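Local coordinates for tapirin (Caldicellulosiruptor kristjanssonii, PDB 6N2B), which probably binds cellulose through its beta-helix C-terminal domain, consistent with a role in attaching the cell to plant biomass, and carries a calcium ion, at residues A[439-452]-A[534-546]. Sequence-based numbering, arbitrary orientation.
Sequences VYDKSATPWEIVVY and AGSTIESSITSTL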
ATOM      1  N   VAL A 439       3.071  12.147  24.197  1.00 20.18           N
ATOM      2  CA  VAL A 439       1.829  12.547  24.844  1.00 16.89           C
ATOM      3  C   VAL A 439       0.975  11.294  24.996  1.00 18.43           C
ATOM      4  O   VAL A 439       0.925  10.467  24.078  1.00 23.01           O
ATOM      5  CB  VAL A 439       1.091  13.606  24.005  1.00 21.32           C
ATOM      6  CG1 VAL A 439      -0.352  13.794  24.487  1.00 16.03           C
ATOM      7  CG2 VAL A 439       1.880  14.901  24.004  1.00 13.93           C
ATOM      8  N   TYR A 440       0.308  11.143  26.142  1.00 13.59           N
ATOM      9  CA  TYR A 440      -0.482   9.943  26.394  1.00 16.59           C
ATOM     10  C   TYR A 440      -1.883  10.298  26.864  1.00 16.64           C
ATOM     11  O   TYR A 440      -2.183  11.443  27.193  1.00 23.76           O
ATOM     12  CB  TYR A 440       0.196   9.023  27.414  1.00 17.17           C
ATOM     13  CG  TYR A 440       0.257   9.538  28.838  1.00 23.45           C
ATOM     14  CD1 TYR A 440       1.299  10.365  29.261  1.00 19.02           C
ATOM     15  CD2 TYR A 440      -0.707   9.162  29.772  1.00 24.42           C
ATOM     16  CE1 TYR A 440       1.364  10.822  30.560  1.00 20.85           C
ATOM     17  CE2 TYR A 440      -0.643   9.605  31.079  1.00 24.81           C
ATOM     18  CZ  TYR A 440       0.395  10.437  31.470  1.00 26.74           C
ATOM     19  OH  TYR A 440       0.450  10.885  32.778  1.00 38.30           O
ATOM     20  N   ASP A 441      -2.750   9.283  26.887  1.00 18.90           N
ATOM     21  CA  ASP A 441      -4.161   9.420  27.254  1.00 16.10           C
ATOM     22  C   ASP A 441      -4.572   8.166  28.014  1.00 18.57           C
ATOM     23  O   ASP A 441      -4.696   7.091  27.416  1.00 17.03           O
ATOM     24  CB  ASP A 441      -5.032   9.621  26.015  1.00 14.27           C
ATOM     25  CG  ASP A 441      -6.528   9.744  26.330  1.00 26.04           C
ATOM     26  OD1 ASP A 441      -6.955   9.575  27.504  1.00 21.44           O
ATOM     27  OD2 ASP A 441      -7.287  10.011  25.365  1.00 22.97           O
ATOM     28  N   LYS A 442      -4.780   8.293  29.325  1.00 18.30           N
ATOM     29  CA  LYS A 442      -5.253   7.167  30.119  1.00 25.32           C
ATOM     30  C   LYS A 442      -6.765   7.144  30.252  1.00 24.99           C
ATOM     31  O   LYS A 442      -7.301   6.199  30.833  1.00 27.04           O
ATOM     32  CB  LYS A 442      -4.614   7.169  31.509  1.00 21.32           C
ATOM     33  CG  LYS A 442      -3.177   6.706  31.529  1.00 21.62           C
ATOM     34  CD  LYS A 442      -2.652   6.482  32.948  1.00 23.87           C
ATOM     35  CE  LYS A 442      -1.258   5.828  32.943  1.00 26.02           C
ATOM     36  NZ  LYS A 442      -0.742   5.458  34.285  1.00 22.37           N
ATOM     37  N   SER A 443      -7.464   8.151  29.721  1.00 31.05           N
ATOM     38  CA  SER A 443      -8.924   8.117  29.727  1.00 33.71           C
ATOM     39  C   SER A 443      -9.469   7.123  28.709  1.00 28.70           C
ATOM     40  O   SER A 443     -10.602   6.654  28.859  1.00 25.81           O
ATOM     41  CB  SER A 443      -9.494   9.512  29.454  1.00 27.66           C
ATOM     42  OG  SER A 443      -9.725   9.708  28.070  1.00 34.05           O
ATOM     43  N   ALA A 444      -8.683   6.792  27.689  1.00 32.76           N
ATOM     44  CA  ALA A 444      -9.055   5.797  26.698  1.00 26.31           C
ATOM     45  C   ALA A 444      -8.824   4.384  27.235  1.00 33.67           C
ATOM     46  O   ALA A 444      -8.116   4.165  28.225  1.00 34.55           O
ATOM     47  CB  ALA A 444      -8.260   6.016  25.414  1.00 22.50           C
ATOM     48  N   THR A 445      -9.442   3.416  26.567  1.00 36.30           N
ATOM     49  CA  THR A 445      -9.294   2.011  26.925  1.00 28.93           C
ATOM     50  C   THR A 445      -9.153   1.208  25.644  1.00 31.37           C
ATOM     51  O   THR A 445     -10.101   1.151  24.850  1.00 37.90           O
ATOM     52  CB  THR A 445     -10.492   1.520  27.733  1.00 35.79           C
ATOM     53  OG1 THR A 445     -10.716   2.412  28.836  1.00 46.04           O
ATOM     54  CG2 THR A 445     -10.247   0.093  28.249  1.00 35.64           C
ATOM     55  N   PRO A 446      -7.979   0.624  25.365  1.00 25.09           N
ATOM     56  CA  PRO A 446      -6.728   0.694  26.120  1.00 21.32           C
ATOM     57  C   PRO A 446      -6.089   2.069  26.126  1.00 23.19           C
ATOM     58  O   PRO A 446      -6.492   2.938  25.353  1.00 23.00           O
ATOM     59  CB  PRO A 446      -5.814  -0.284  25.369  1.00 26.77           C
ATOM     60  CG  PRO A 446      -6.703  -1.050  24.445  1.00 21.15           C
ATOM     61  CD  PRO A 446      -7.806  -0.129  24.114  1.00 22.71           C
ATOM     62  N   TRP A 447      -5.088   2.249  26.985  1.00 26.45           N
ATOM     63  CA  TRP A 447      -4.337   3.495  27.018  1.00 21.30           C
ATOM     64  C   TRP A 447      -3.711   3.768  25.657  1.00 25.48           C
ATOM     65  O   TRP A 447      -3.295   2.850  24.942  1.00 24.44           O
ATOM     66  CB  TRP A 447      -3.234   3.432  28.069  1.00 18.57           C
ATOM     67  CG  TRP A 447      -3.707   3.302  29.470  1.00 24.53           C
ATOM     68  CD1 TRP A 447      -4.981   3.514  29.947  1.00 24.10           C
ATOM     69  CD2 TRP A 447      -2.912   2.934  30.596  1.00 28.73           C
ATOM     70  NE1 TRP A 447      -5.016   3.293  31.308  1.00 20.54           N
ATOM     71  CE2 TRP A 447      -3.762   2.935  31.729  1.00 24.61           C
ATOM     72  CE3 TRP A 447      -1.559   2.605  30.760  1.00 23.75           C
ATOM     73  CZ2 TRP A 447      -3.303   2.618  32.998  1.00 21.08           C
ATOM     74  CZ3 TRP A 447      -1.106   2.288  32.020  1.00 24.74           C
ATOM     75  CH2 TRP A 447      -1.975   2.296  33.126  1.00 29.74           C
ATOM     76  N   GLU A 448      -3.630   5.046  25.309  1.00 22.23           N
ATOM     77  CA  GLU A 448      -3.077   5.476  24.039  1.00 18.56           C
ATOM     78  C   GLU A 448      -1.889   6.390  24.303  1.00 22.83           C
ATOM     79  O   GLU A 448      -1.931   7.240  25.196  1.00 25.00           O
ATOM     80  CB  GLU A 448      -4.139   6.196  23.194  1.00 21.71           C
ATOM     81  CG  GLU A 448      -5.410   5.392  22.949  1.00 13.16           C
ATOM     82  CD  GLU A 448      -6.358   6.069  21.947  1.00 26.90           C
ATOM     83  OE1 GLU A 448      -5.972   7.113  21.349  1.00 18.13           O
ATOM     84  OE2 GLU A 448      -7.497   5.555  21.760  1.00 24.22           O
ATOM     85  N   ILE A 449      -0.813   6.195  23.557  1.00 19.57           N
ATOM     86  CA  ILE A 449       0.347   7.065  23.668  1.00 15.36           C
ATOM     87  C   ILE A 449       0.891   7.248  22.271  1.00 15.41           C
ATOM     88  O   ILE A 449       0.913   6.304  21.478  1.00 20.40           O
ATOM     89  CB  ILE A 449       1.434   6.511  24.623  1.00 13.89           C
ATOM     90  CG1 ILE A 449       2.697   7.383  24.570  1.00 15.19           C
ATOM     91  CG2 ILE A 449       1.787   5.075  24.325  1.00  8.31           C
ATOM     92  CD1 ILE A 449       3.591   7.260  25.814  1.00  9.78           C
ATOM     93  N   VAL A 450       1.272   8.475  21.945  1.00 16.85           N
ATOM     94  CA  VAL A 450       1.994   8.761  20.714  1.00 19.55           C
ATOM     95  C   VAL A 450       3.433   9.082  21.092  1.00 23.44           C
ATOM     96  O   VAL A 450       3.680   9.828  22.049  1.00 21.65           O
ATOM     97  CB  VAL A 450       1.356   9.912  19.923  1.00 15.94           C
ATOM     98  CG1 VAL A 450       1.106  11.103  20.830  1.00 16.58           C
ATOM     99  CG2 VAL A 450       2.250  10.282  18.769  1.00 14.60           C
ATOM    100  N   VAL A 451       4.377   8.490  20.367  1.00 17.51           N
ATOM    101  CA  VAL A 451       5.796   8.665  20.638  1.00 17.27           C
ATOM    102  C   VAL A 451       6.420   9.435  19.476  1.00 15.08           C
ATOM    103  O   VAL A 451       6.332   9.010  18.319  1.00 12.57           O
ATOM    104  CB  VAL A 451       6.473   7.307  20.874  1.00 15.85           C
ATOM    105  CG1 VAL A 451       7.989   7.460  20.992  1.00 12.42           C
ATOM    106  CG2 VAL A 451       5.879   6.674  22.143  1.00 11.77           C
ATOM    107  N   TYR A 452       7.037  10.574  19.776  1.00 16.43           N
ATOM    108  CA  TYR A 452       7.710  11.386  18.771  1.00 18.05           C
ATOM    109  C   TYR A 452       9.211  11.146  18.842  1.00 17.49           C
ATOM    110  O   TYR A 452       9.800  11.198  19.923  1.00 18.33           O
ATOM    111  CB  TYR A 452       7.415  12.868  18.967  1.00 18.39           C
ATOM    112  CG  TYR A 452       5.956  13.215  18.839  1.00 27.82           C
ATOM    113  CD1 TYR A 452       5.387  13.459  17.597  1.00 19.82           C
ATOM    114  CD2 TYR A 452       5.134  13.298  19.972  1.00 27.59           C
ATOM    115  CE1 TYR A 452       4.041  13.785  17.483  1.00 21.28           C
ATOM    116  CE2 TYR A 452       3.781  13.621  19.862  1.00 18.17           C
ATOM    117  CZ  TYR A 452       3.248  13.868  18.615  1.00 20.81           C
ATOM    118  OH  TYR A 452       1.918  14.191  18.487  1.00 24.71           O
ATOM    119  N   ALA A 534      -6.889   6.985  16.215  1.00 14.15           N
ATOM    120  CA  ALA A 534      -6.541   7.591  17.498  1.00 22.09           C
ATOM    121  C   ALA A 534      -7.701   8.382  18.092  1.00 17.83           C
ATOM    122  O   ALA A 534      -8.500   8.994  17.376  1.00 14.68           O
ATOM    123  CB  ALA A 534      -5.334   8.526  17.346  1.00 16.94           C
ATOM    124  N   GLY A 535      -7.765   8.383  19.423  1.00 18.63           N
ATOM    125  CA  GLY A 535      -8.641   9.283  20.151  1.00 17.03           C
ATOM    126  C   GLY A 535      -8.184  10.736  20.048  1.00 18.81           C
ATOM    127  O   GLY A 535      -7.145  11.070  19.472  1.00 19.87           O
ATOM    128  N   SER A 536      -8.981  11.621  20.643  1.00 15.13           N
ATOM    129  CA  SER A 536      -8.836  13.037  20.315  1.00 27.79           C
ATOM    130  C   SER A 536      -7.599  13.655  20.971  1.00 24.31           C
ATOM    131  O   SER A 536      -6.930  14.501  20.363  1.00 22.25           O
ATOM    132  CB  SER A 536     -10.112  13.787  20.691  1.00 19.48           C
ATOM    133  OG  SER A 536     -10.643  13.286  21.889  1.00 24.97           O
ATOM    134  N   THR A 537      -7.282  13.250  22.204  1.00 18.45           N
ATOM    135  CA  THR A 537      -6.045  13.683  22.842  1.00 16.14           C
ATOM    136  C   THR A 537      -4.857  13.403  21.946  1.00 20.93           C
ATOM    137  O   THR A 537      -3.975  14.253  21.784  1.00 27.11           O
ATOM    138  CB  THR A 537      -5.864  12.967  24.182  1.00 15.96           C
ATOM    139  OG1 THR A 537      -7.022  13.165  24.993  1.00 20.25           O
ATOM    140  CG2 THR A 537      -4.663  13.474  24.913  1.00 11.23           C
ATOM    141  N   ILE A 538      -4.823  12.213  21.345  1.00 18.55           N
ATOM    142  CA  ILE A 538      -3.706  11.860  20.485  1.00 18.20           C
ATOM    143  C   ILE A 538      -3.777  12.631  19.172  1.00 19.57           C
ATOM    144  O   ILE A 538      -2.755  13.120  18.679  1.00 23.94           O
ATOM    145  CB  ILE A 538      -3.664  10.335  20.281  1.00 16.04           C
ATOM    146  CG1 ILE A 538      -3.446   9.642  21.627  1.00 16.88           C
ATOM    147  CG2 ILE A 538      -2.566   9.934  19.326  1.00 12.49           C
ATOM    148  CD1 ILE A 538      -2.140  10.004  22.286  1.00 18.85           C
ATOM    149  N   GLU A 539      -4.975  12.781  18.597  1.00 20.61           N
ATOM    150  CA  GLU A 539      -5.098  13.576  17.375  1.00 22.87           C
ATOM    151  C   GLU A 539      -4.682  15.019  17.620  1.00 28.27           C
ATOM    152  O   GLU A 539      -3.947  15.613  16.821  1.00 23.78           O
ATOM    153  CB  GLU A 539      -6.523  13.544  16.840  1.00 21.33           C
ATOM    154  CG  GLU A 539      -6.948  12.275  16.167  1.00 31.72           C
ATOM    155  CD  GLU A 539      -8.307  12.412  15.451  1.00 49.06           C
ATOM    156  OE1 GLU A 539      -8.803  13.568  15.323  1.00 35.99           O
ATOM    157  OE2 GLU A 539      -8.867  11.363  15.020  1.00 36.68           O
ATOM    158  N   SER A 540      -5.170  15.606  18.718  1.00 29.94           N
ATOM    159  CA  SER A 540      -4.800  16.975  19.059  1.00 27.85           C
ATOM    160  C   SER A 540      -3.290  17.115  19.188  1.00 26.31           C
ATOM    161  O   SER A 540      -2.709  18.101  18.722  1.00 30.31           O
ATOM    162  CB  SER A 540      -5.504  17.403  20.350  1.00 27.21           C
ATOM    163  OG  SER A 540      -5.189  18.747  20.689  1.00 49.17           O
ATOM    164  N   SER A 541      -2.632  16.128  19.794  1.00 21.89           N
ATOM    165  CA  SER A 541      -1.179  16.184  19.898  1.00 25.60           C
ATOM    166  C   SER A 541      -0.515  16.152  18.521  1.00 23.68           C
ATOM    167  O   SER A 541       0.417  16.919  18.254  1.00 17.95           O
ATOM    168  CB  SER A 541      -0.681  15.032  20.763  1.00 19.02           C
ATOM    169  OG  SER A 541       0.733  15.016  20.733  1.00 28.15           O
ATOM    170  N   ILE A 542      -0.982  15.266  17.635  1.00 21.74           N
ATOM    171  CA  ILE A 542      -0.391  15.152  16.303  1.00 24.61           C
ATOM    172  C   ILE A 542      -0.733  16.377  15.460  1.00 23.16           C
ATOM    173  O   ILE A 542       0.122  16.910  14.741  1.00 20.81           O
ATOM    174  CB  ILE A 542      -0.858  13.848  15.618  1.00 26.62           C
ATOM    175  CG1 ILE A 542      -0.350  12.625  16.387  1.00 25.29           C
ATOM    176  CG2 ILE A 542      -0.446  13.814  14.119  1.00 19.87           C
ATOM    177  CD1 ILE A 542      -0.986  11.327  15.964  1.00 15.40           C
ATOM    178  N   THR A 543      -1.995  16.818  15.504  1.00 17.58           N
ATOM    179  CA  THR A 543      -2.383  18.001  14.749  1.00 21.34           C
ATOM    180  C   THR A 543      -1.539  19.192  15.167  1.00 23.95           C
ATOM    181  O   THR A 543      -1.026  19.937  14.321  1.00 24.02           O
ATOM    182  CB  THR A 543      -3.876  18.301  14.943  1.00 25.73           C
ATOM    183  OG1 THR A 543      -4.667  17.200  14.483  1.00 19.34           O
ATOM    184  CG2 THR A 543      -4.274  19.525  14.161  1.00 20.87           C
ATOM    185  N   SER A 544      -1.345  19.360  16.475  1.00 25.31           N
ATOM    186  CA  SER A 544      -0.504  20.442  16.968  1.00 22.50           C
ATOM    187  C   SER A 544       0.941  20.272  16.505  1.00 21.82           C
ATOM    188  O   SER A 544       1.545  21.207  15.977  1.00 17.52           O
ATOM    189  CB  SER A 544      -0.607  20.499  18.486  1.00 16.43           C
ATOM    190  OG  SER A 544       0.509  21.157  19.041  1.00 49.85           O
ATOM    191  N   THR A 545       1.497  19.067  16.657  1.00 20.40           N
ATOM    192  CA  THR A 545       2.914  18.835  16.368  1.00 17.57           C
ATOM    193  C   THR A 545       3.250  19.070  14.891  1.00 24.11           C
ATOM    194  O   THR A 545       4.263  19.700  14.558  1.00 20.03           O
ATOM    195  CB  THR A 545       3.272  17.409  16.784  1.00 21.49           C
ATOM    196  OG1 THR A 545       3.265  17.321  18.208  1.00 32.84           O
ATOM    197  CG2 THR A 545       4.632  17.005  16.276  1.00 24.90           C
ATOM    198  N   LEU A 546       2.423  18.552  13.986  1.00 25.54           N
ATOM    199  CA  LEU A 546       2.663  18.695  12.552  1.00 27.95           C
ATOM    200  C   LEU A 546       2.053  19.954  11.954  1.00 22.96           C
ATOM    201  O   LEU A 546       2.228  20.181  10.750  1.00 22.84           O
ATOM    202  CB  LEU A 546       2.104  17.487  11.789  1.00 32.82           C
ATOM    203  CG  LEU A 546       2.569  16.104  12.222  1.00 29.54           C
ATOM    204  CD1 LEU A 546       1.861  15.021  11.393  1.00 15.09           C
ATOM    205  CD2 LEU A 546       4.103  16.015  12.125  1.00 23.35           C
TER
HETATM  206  O   HOH W   1      -6.670   9.577  22.477  1.00 16.07           O
HETATM  207  O   HOH W   2      -8.994  11.893  24.090  0.95 22.98           O
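E448 and D441 meet the N-terminal end of helix 536-546, which packs on a beta-hairpin at one end of the elongated beta-helix domain. The hairpin pairs strands 439-441 and 448-452. The helix runs nearly along the second strand, at 16°. E448 OE1 accepts from the backbone N of G535, the N-cap residue, at 2.9 Å on its syn lone pair. Further along, I538 fills the middle. Its CD1 lies 3.7 Å from V450 CG1 and also touches V439 O. Y452 closes the far end: its OH hydrogen-bonds S541 OG at 2.7 Å, with that OG at the ring edge, while T545 CG2 packs against CE1.

Two waters bridge the carboxylates and the first turn of the helix. Water 1 donates to D441 OD2 and E448 OE1; water 2 donates to D441 OD2 and accepts from T537 N. With CG anti to the backbone N (chi1 179°), D441 lays its carboxylate beside T537. With an alanine here, both carboxylate oxygens go, which is likely to leave the two waters less firmly held and the turn after D441 looser. D441 opens an Asx turn: its OD1 accepts from S443 N at 2.7 Å and, on its syn lone pair, from S443 OG at 2.8 Å.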